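Side-chain contacts in Nrps/pks (Streptomyces albus, PDB 4OPE), which probably serves as a ketosynthase domain of an AT-less polyketide synthase, extending the acyl chain during oxazolomycin assembly: residues 7-12 with 188-193; 46-51 with 60-65; 537-542 with 552-557. All coordinates share one frame; numbering follows the deposited sequence.

Contact 1 (7-12 with 188-193); sequences DEIVIV and RAIRDG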
# COMPACT_ATOMS: atom_id res chain seq x y z
N ASP A 7 -3.71 26.19 0.11
CA ASP A 7 -2.38 25.93 -0.44
C ASP A 7 -2.40 24.60 -1.25
O ASP A 7 -2.78 23.51 -0.78
CB ASP A 7 -1.28 25.94 0.63
CG ASP A 7 0.12 26.28 0.05
OD1 ASP A 7 0.26 26.37 -1.19
OD2 ASP A 7 1.08 26.45 0.84
N GLU A 8 -2.01 24.73 -2.50
CA GLU A 8 -2.18 23.66 -3.44
C GLU A 8 -0.95 22.78 -3.35
O GLU A 8 0.11 23.22 -2.89
CB GLU A 8 -2.35 24.24 -4.84
CG GLU A 8 -3.22 25.50 -4.93
CD GLU A 8 -3.42 25.97 -6.36
OE1 GLU A 8 -2.45 26.55 -6.92
OE2 GLU A 8 -4.54 25.75 -6.92
N ILE A 9 -1.08 21.55 -3.79
CA ILE A 9 0.05 20.72 -3.98
C ILE A 9 0.49 20.88 -5.40
O ILE A 9 -0.35 20.97 -6.28
CB ILE A 9 -0.32 19.28 -3.80
CG1 ILE A 9 -0.92 19.06 -2.43
CG2 ILE A 9 0.92 18.41 -3.99
CD1 ILE A 9 -0.04 19.52 -1.31
N VAL A 10 1.81 20.88 -5.63
CA VAL A 10 2.39 20.91 -6.97
C VAL A 10 3.46 19.85 -7.15
O VAL A 10 3.99 19.33 -6.18
CB VAL A 10 3.05 22.26 -7.27
CG1 VAL A 10 2.01 23.38 -7.18
CG2 VAL A 10 4.22 22.53 -6.32
N ILE A 11 3.72 19.54 -8.40
CA ILE A 11 4.73 18.60 -8.77
C ILE A 11 5.94 19.41 -9.21
O ILE A 11 5.87 20.23 -10.13
CB ILE A 11 4.29 17.74 -9.97
CG1 ILE A 11 3.18 16.78 -9.59
CG2 ILE A 11 5.48 16.95 -10.58
CD1 ILE A 11 2.62 16.05 -10.79
N VAL A 12 7.08 19.13 -8.62
CA VAL A 12 8.26 19.88 -8.95
C VAL A 12 9.37 19.06 -9.55
O VAL A 12 10.44 19.55 -9.71
CB VAL A 12 8.82 20.58 -7.71
CG1 VAL A 12 7.75 21.43 -7.06
CG2 VAL A 12 9.41 19.57 -6.72
N ARG A 188 -2.51 13.70 0.20
CA ARG A 188 -3.24 13.90 1.43
C ARG A 188 -2.31 13.88 2.62
O ARG A 188 -2.58 14.51 3.61
CB ARG A 188 -4.38 12.91 1.60
CG ARG A 188 -5.48 13.08 0.53
CD ARG A 188 -6.51 14.16 0.87
NE ARG A 188 -7.89 13.65 0.78
CZ ARG A 188 -8.68 13.73 -0.30
NH1 ARG A 188 -8.27 14.27 -1.45
NH2 ARG A 188 -9.90 13.23 -0.22
N ALA A 189 -1.18 13.17 2.52
CA ALA A 189 -0.20 13.18 3.61
C ALA A 189 0.33 14.56 3.77
O ALA A 189 0.50 15.03 4.87
CB ALA A 189 0.95 12.24 3.29
N ILE A 190 0.59 15.23 2.65
CA ILE A 190 1.11 16.58 2.73
C ILE A 190 0.05 17.53 3.34
O ILE A 190 0.36 18.20 4.26
CB ILE A 190 1.64 17.07 1.38
CG1 ILE A 190 2.87 16.25 0.97
CG2 ILE A 190 1.97 18.55 1.46
CD1 ILE A 190 3.33 16.44 -0.46
N ARG A 191 -1.18 17.55 2.83
CA ARG A 191 -2.26 18.36 3.40
C ARG A 191 -2.48 18.07 4.87
O ARG A 191 -2.63 18.99 5.65
CB ARG A 191 -3.59 18.17 2.66
CG ARG A 191 -3.60 18.78 1.27
CD ARG A 191 -4.98 18.79 0.62
NE ARG A 191 -5.25 17.55 -0.12
CZ ARG A 191 -5.08 17.35 -1.45
NH1 ARG A 191 -5.39 16.17 -1.99
NH2 ARG A 191 -4.60 18.31 -2.27
N ASP A 192 -2.44 16.82 5.28
CA ASP A 192 -2.77 16.47 6.63
C ASP A 192 -1.59 16.65 7.58
O ASP A 192 -1.74 16.52 8.78
CB ASP A 192 -3.27 15.04 6.70
CG ASP A 192 -4.69 14.88 6.15
OD1 ASP A 192 -5.06 15.37 5.05
OD2 ASP A 192 -5.46 14.20 6.86
N GLY A 193 -0.41 16.93 7.06
CA GLY A 193 0.73 17.13 7.93
C GLY A 193 1.63 15.94 8.21
O GLY A 193 2.56 16.07 8.98

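Contact 2 (46-51 with 60-65); sequences WDHGRF and GKAYAK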
# COMPACT_ATOMS: atom_id res chain seq x y z
N TRP A 46 13.89 -14.77 -20.91
CA TRP A 46 13.53 -16.18 -20.83
C TRP A 46 13.23 -16.67 -22.23
O TRP A 46 13.05 -15.87 -23.16
CB TRP A 46 12.35 -16.44 -19.87
CG TRP A 46 11.04 -15.87 -20.29
CD1 TRP A 46 10.20 -16.36 -21.24
CD2 TRP A 46 10.39 -14.72 -19.75
NE1 TRP A 46 9.08 -15.58 -21.35
CE2 TRP A 46 9.16 -14.57 -20.44
CE3 TRP A 46 10.72 -13.81 -18.75
CZ2 TRP A 46 8.27 -13.54 -20.16
CZ3 TRP A 46 9.82 -12.80 -18.47
CH2 TRP A 46 8.62 -12.66 -19.18
N ASP A 47 13.22 -18.00 -22.35
CA ASP A 47 12.98 -18.69 -23.59
C ASP A 47 11.48 -18.81 -23.65
O ASP A 47 10.87 -19.63 -22.96
CB ASP A 47 13.67 -20.06 -23.55
CG ASP A 47 13.36 -20.94 -24.79
OD1 ASP A 47 12.83 -20.44 -25.81
OD2 ASP A 47 13.67 -22.16 -24.71
N HIS A 48 10.87 -17.98 -24.47
CA HIS A 48 9.43 -17.98 -24.58
C HIS A 48 8.92 -19.19 -25.38
O HIS A 48 7.74 -19.54 -25.27
CB HIS A 48 8.93 -16.68 -25.18
CG HIS A 48 7.51 -16.38 -24.80
ND1 HIS A 48 7.12 -16.20 -23.50
CD2 HIS A 48 6.39 -16.26 -25.55
CE1 HIS A 48 5.82 -15.97 -23.46
NE2 HIS A 48 5.35 -16.00 -24.69
N GLY A 49 9.79 -19.82 -26.17
CA GLY A 49 9.46 -21.11 -26.81
C GLY A 49 8.86 -22.12 -25.84
O GLY A 49 7.83 -22.71 -26.13
N ARG A 50 9.46 -22.28 -24.66
CA ARG A 50 8.95 -23.24 -23.65
C ARG A 50 7.51 -23.04 -23.22
O ARG A 50 6.94 -23.93 -22.60
CB ARG A 50 9.77 -23.20 -22.35
CG ARG A 50 11.25 -23.00 -22.54
CD ARG A 50 12.06 -24.01 -21.75
NE ARG A 50 11.85 -23.94 -20.30
CZ ARG A 50 12.80 -23.61 -19.42
NH1 ARG A 50 12.53 -23.61 -18.11
NH2 ARG A 50 14.03 -23.27 -19.83
N PHE A 51 6.95 -21.86 -23.49
CA PHE A 51 5.67 -21.44 -22.92
C PHE A 51 4.67 -20.93 -23.95
O PHE A 51 3.52 -20.64 -23.59
CB PHE A 51 5.88 -20.30 -21.93
CG PHE A 51 7.04 -20.50 -21.00
CD1 PHE A 51 7.01 -21.49 -20.02
CD2 PHE A 51 8.15 -19.68 -21.09
CE1 PHE A 51 8.07 -21.67 -19.15
CE2 PHE A 51 9.21 -19.86 -20.22
CZ PHE A 51 9.17 -20.86 -19.26
N GLY A 60 -2.27 -24.26 -20.36
CA GLY A 60 -0.95 -24.14 -19.72
C GLY A 60 0.07 -23.44 -20.59
O GLY A 60 1.30 -23.67 -20.48
N LYS A 61 -0.46 -22.55 -21.43
CA LYS A 61 0.31 -21.88 -22.47
C LYS A 61 -0.05 -20.39 -22.63
O LYS A 61 -1.16 -19.94 -22.29
CB LYS A 61 0.08 -22.61 -23.80
CG LYS A 61 0.72 -23.96 -23.88
CD LYS A 61 2.18 -23.83 -23.50
CE LYS A 61 3.01 -24.97 -24.03
NZ LYS A 61 4.04 -25.27 -23.01
N ALA A 62 0.89 -19.63 -23.16
CA ALA A 62 0.63 -18.25 -23.49
C ALA A 62 0.46 -18.11 -24.98
O ALA A 62 1.24 -18.63 -25.73
CB ALA A 62 1.76 -17.37 -22.98
N TYR A 63 -0.57 -17.42 -25.41
CA TYR A 63 -0.83 -17.28 -26.86
C TYR A 63 -0.26 -15.94 -27.43
O TYR A 63 -0.55 -15.55 -28.57
CB TYR A 63 -2.34 -17.42 -27.13
CG TYR A 63 -3.18 -16.46 -26.32
CD1 TYR A 63 -3.37 -15.18 -26.73
CD2 TYR A 63 -3.78 -16.85 -25.14
CE1 TYR A 63 -4.14 -14.28 -25.99
CE2 TYR A 63 -4.55 -15.98 -24.39
CZ TYR A 63 -4.73 -14.68 -24.81
OH TYR A 63 -5.50 -13.77 -24.07
N ALA A 64 0.52 -15.23 -26.62
CA ALA A 64 1.18 -14.02 -27.08
C ALA A 64 2.59 -13.99 -26.51
O ALA A 64 2.91 -14.67 -25.52
CB ALA A 64 0.39 -12.78 -26.67
N LYS A 65 3.41 -13.15 -27.15
CA LYS A 65 4.84 -13.16 -26.99
C LYS A 65 5.46 -11.75 -27.00
O LYS A 65 6.64 -11.59 -27.32
CB LYS A 65 5.43 -13.99 -28.11
CG LYS A 65 4.90 -13.59 -29.48
CD LYS A 65 5.62 -14.33 -30.58
CE LYS A 65 5.12 -13.89 -31.94
NZ LYS A 65 6.02 -14.32 -33.03

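Contact 3 (537-542 with 552-557); sequences TGRTAP and APVAAP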
# COMPACT_ATOMS: atom_id res chain seq x y z
N THR A 537 38.00 31.80 -2.96
CA THR A 537 38.61 33.04 -2.53
C THR A 537 37.82 34.25 -2.98
O THR A 537 38.16 35.37 -2.62
CB THR A 537 40.08 33.15 -3.03
OG1 THR A 537 40.17 33.10 -4.49
CG2 THR A 537 40.90 32.07 -2.43
N GLY A 538 36.78 34.01 -3.77
CA GLY A 538 35.87 35.04 -4.26
C GLY A 538 34.87 34.41 -5.22
O GLY A 538 34.90 33.21 -5.44
N ARG A 539 33.98 35.21 -5.80
CA ARG A 539 32.87 34.69 -6.62
C ARG A 539 33.09 34.70 -8.15
O ARG A 539 32.19 34.31 -8.89
CB ARG A 539 31.55 35.40 -6.26
CG ARG A 539 30.89 34.98 -4.90
CD ARG A 539 30.55 33.46 -4.67
NE ARG A 539 29.58 32.82 -5.60
CZ ARG A 539 29.04 31.59 -5.45
NH1 ARG A 539 29.34 30.83 -4.39
NH2 ARG A 539 28.18 31.11 -6.35
N THR A 540 34.25 35.08 -8.64
CA THR A 540 34.52 34.86 -10.05
C THR A 540 34.59 33.36 -10.35
O THR A 540 34.93 32.55 -9.51
CB THR A 540 35.87 35.43 -10.54
OG1 THR A 540 36.94 34.64 -10.02
CG2 THR A 540 36.05 36.92 -10.14
N ALA A 541 34.31 33.02 -11.59
CA ALA A 541 34.18 31.64 -12.01
C ALA A 541 35.49 30.84 -11.84
O ALA A 541 35.46 29.73 -11.33
CB ALA A 541 33.67 31.60 -13.45
N PRO A 542 36.64 31.38 -12.27
CA PRO A 542 37.92 30.68 -12.04
C PRO A 542 38.14 30.33 -10.57
O PRO A 542 38.65 29.25 -10.24
CB PRO A 542 38.98 31.69 -12.48
CG PRO A 542 38.26 32.72 -13.26
CD PRO A 542 36.82 32.72 -12.85
N ALA A 552 35.48 21.76 -2.45
CA ALA A 552 34.65 22.72 -1.75
C ALA A 552 33.32 22.89 -2.43
O ALA A 552 33.25 22.91 -3.66
CB ALA A 552 35.34 24.08 -1.68
N PRO A 553 32.24 23.05 -1.66
CA PRO A 553 30.96 23.22 -2.33
C PRO A 553 30.87 24.61 -2.87
O PRO A 553 31.38 25.49 -2.28
CB PRO A 553 29.93 23.08 -1.20
CG PRO A 553 30.68 23.36 0.08
CD PRO A 553 32.14 23.06 -0.18
N VAL A 554 30.15 24.78 -3.97
CA VAL A 554 29.81 26.07 -4.48
C VAL A 554 28.28 26.21 -4.53
O VAL A 554 27.58 25.32 -4.99
CB VAL A 554 30.42 26.20 -5.89
CG1 VAL A 554 29.81 27.39 -6.62
CG2 VAL A 554 31.95 26.27 -5.80
N ALA A 555 27.75 27.32 -4.05
CA ALA A 555 26.31 27.53 -4.02
C ALA A 555 25.83 27.93 -5.39
O ALA A 555 26.51 28.70 -6.10
CB ALA A 555 25.96 28.64 -3.05
N ALA A 556 24.66 27.41 -5.76
CA ALA A 556 23.93 27.90 -6.95
C ALA A 556 23.28 29.25 -6.60
O ALA A 556 22.76 29.44 -5.48
CB ALA A 556 22.86 26.90 -7.41
N PRO A 557 23.33 30.20 -7.55
CA PRO A 557 22.71 31.51 -7.32
C PRO A 557 21.20 31.45 -7.09
O PRO A 557 20.49 30.71 -7.76
CB PRO A 557 23.05 32.29 -8.60
CG PRO A 557 24.29 31.65 -9.12
CD PRO A 557 24.22 30.19 -8.73

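Contact 1 (7-12 with 188-193)
In the thiolase fold of this ketosynthase domain, helix 178-192 packs on a face of the large mixed sheet, and here its last turn meets the start of strand 9-17. Ile9 is the one residue of 7-12 that bridges the gap, and it touches both Ile190 and Arg191. Its delta methyl does the nearer work: Ile9 CD1 lies 3.6 Å from Ile190 CG2 and 4.0 Å from Ile190 CB, so it sits against the branch point of the helix residue rather than against the end of its longer arm. Ile190 CG2 is placed for this by standing opposite its backbone N across the CA-CB bond, while CG1 leads off beside that N. One carbon further back, Ile9 CG1 comes within 3.8 Å of Arg191 NH2, the guanidinium meeting it obliquely. Arg191 gets there because its chain folds at chi3 (-88°), which swings the guanidinium back towards the strand. On the sheet side Leu248 of neighbouring strand 242-250 also packs on Ile190, and it touches Ile11 as well. Just past these residues the helix stops in a Schellman motif: Gly193 has a positive phi of 94°, and its N bonds to Ile190 O at 3.2 Å. The same helix end reaches the second subunit, where Arg188 forms a salt bridge with Asp194 of the second subunit, and Asp192 one with Arg188 of that subunit. Between strand and helix, by contrast, there is only van der Waals contact. Methyl and methylene groups are buried together, and Arg191 adds a polar nitrogen laid against a hydrocarbon arm, so the fit depends on branch shape and on exclusion of water rather than on directed bonds.

Contact 2 (46-51 with 60-65)
The stronger of the two side-chain hydrogen bonds here joins His48 to Ala64: His48 NE2 donates to Ala64 O over 2.9 Å at 151°, the oxygen near the ring edge but tilted somewhat from its plane. The other ring nitrogen is used too, since Trp46 NE1 donates almost straight to His48 ND1 (3.0 Å), the two rings meeting edge to edge. Gripped at both nitrogens, the imidazole is fixed in rotation and reads as carrying its proton on NE2. A leucine in place of His48 would probably leave the Trp46 indole N-H and the Ala64 carbonyl without their mates. Backbone pairing adds a second tie, Ala62 N to Phe51 O at 2.8 Å and nearly linear. Lys61, bent at chi2 and chi4, brings NZ to Arg50 O in a weak bond of 3.2 Å, with its CD 3.5 Å from Phe51 O. The apolar part is small: Lys65 CB lies 3.6 Å from His48 CD2, and the rest of that extended lysine departs to a salt bridge with Glu40. The Phe51 ring, with Arg50 CB over one face, also packs on Leu141 of the second subunit. Such pinning by side-chain and backbone bonds suits an irregular loop, here the one between strands 39-40 and 66-67 of the ketosynthase domain, at its contact with the second subunit.

Contact 3 (537-542 with 552-557)
Arg539 reaches across to Val554 and Ala555, joining the loop that leads into helix 541-550 to the extended segment that leaves it. Both belong to the small alpha/beta region appended to the ketosynthase core, consistent with the linker that follows the ketosynthase in modular polyketide synthases. Thr540, next in the chain, is the N-cap of that helix. From CB the arginine starts off to one side, neither facing its partners nor turned from them; the chain then bends at chi2 and again at chi3 (-61°), which carries its end to the outgoing segment. The side chain also touches Leu544 of the helix. Arg539 CZ comes 3.9 Å from Ala555 O. Arg539 NH1 lies 4.1 Å from Val554 CG1 and 4.2 Å from Ala555 CB, with Ala555 N at the guanidinium edge, close to its plane but not bonded. Arg539 NH2 is likewise 4.1 Å from Val554 CG1, the methyl approaching the flat group obliquely, and it makes the one hydrogen bond across this surface contact. Arg539 NH2 donates to Ala555 O over 2.9 Å at 163°, the oxygen close to the guanidinium plane and the nitrogen tilted 20° from the carbonyl plane.

How the contacts relate
From the N terminus, the chain enters the central sheet with strand 9-17, and contact 1 closes only when helix 178-192 ends, after a loop of 175 residues. Contact 2 is nested inside that loop: 46-51 and 60-65 pinch off a short excursion between two small strands, with centres about 45 Å from contact 1 and on the other side of the chain's centre. Both touch the second subunit. Contact 3 follows in series, far along the chain, where 537-542 and 552-557 bracket helix 541-550. No contact crosses another: the first ties sheet to helix, the second fastens a peripheral loop, and the third joins the segments that flank a helix.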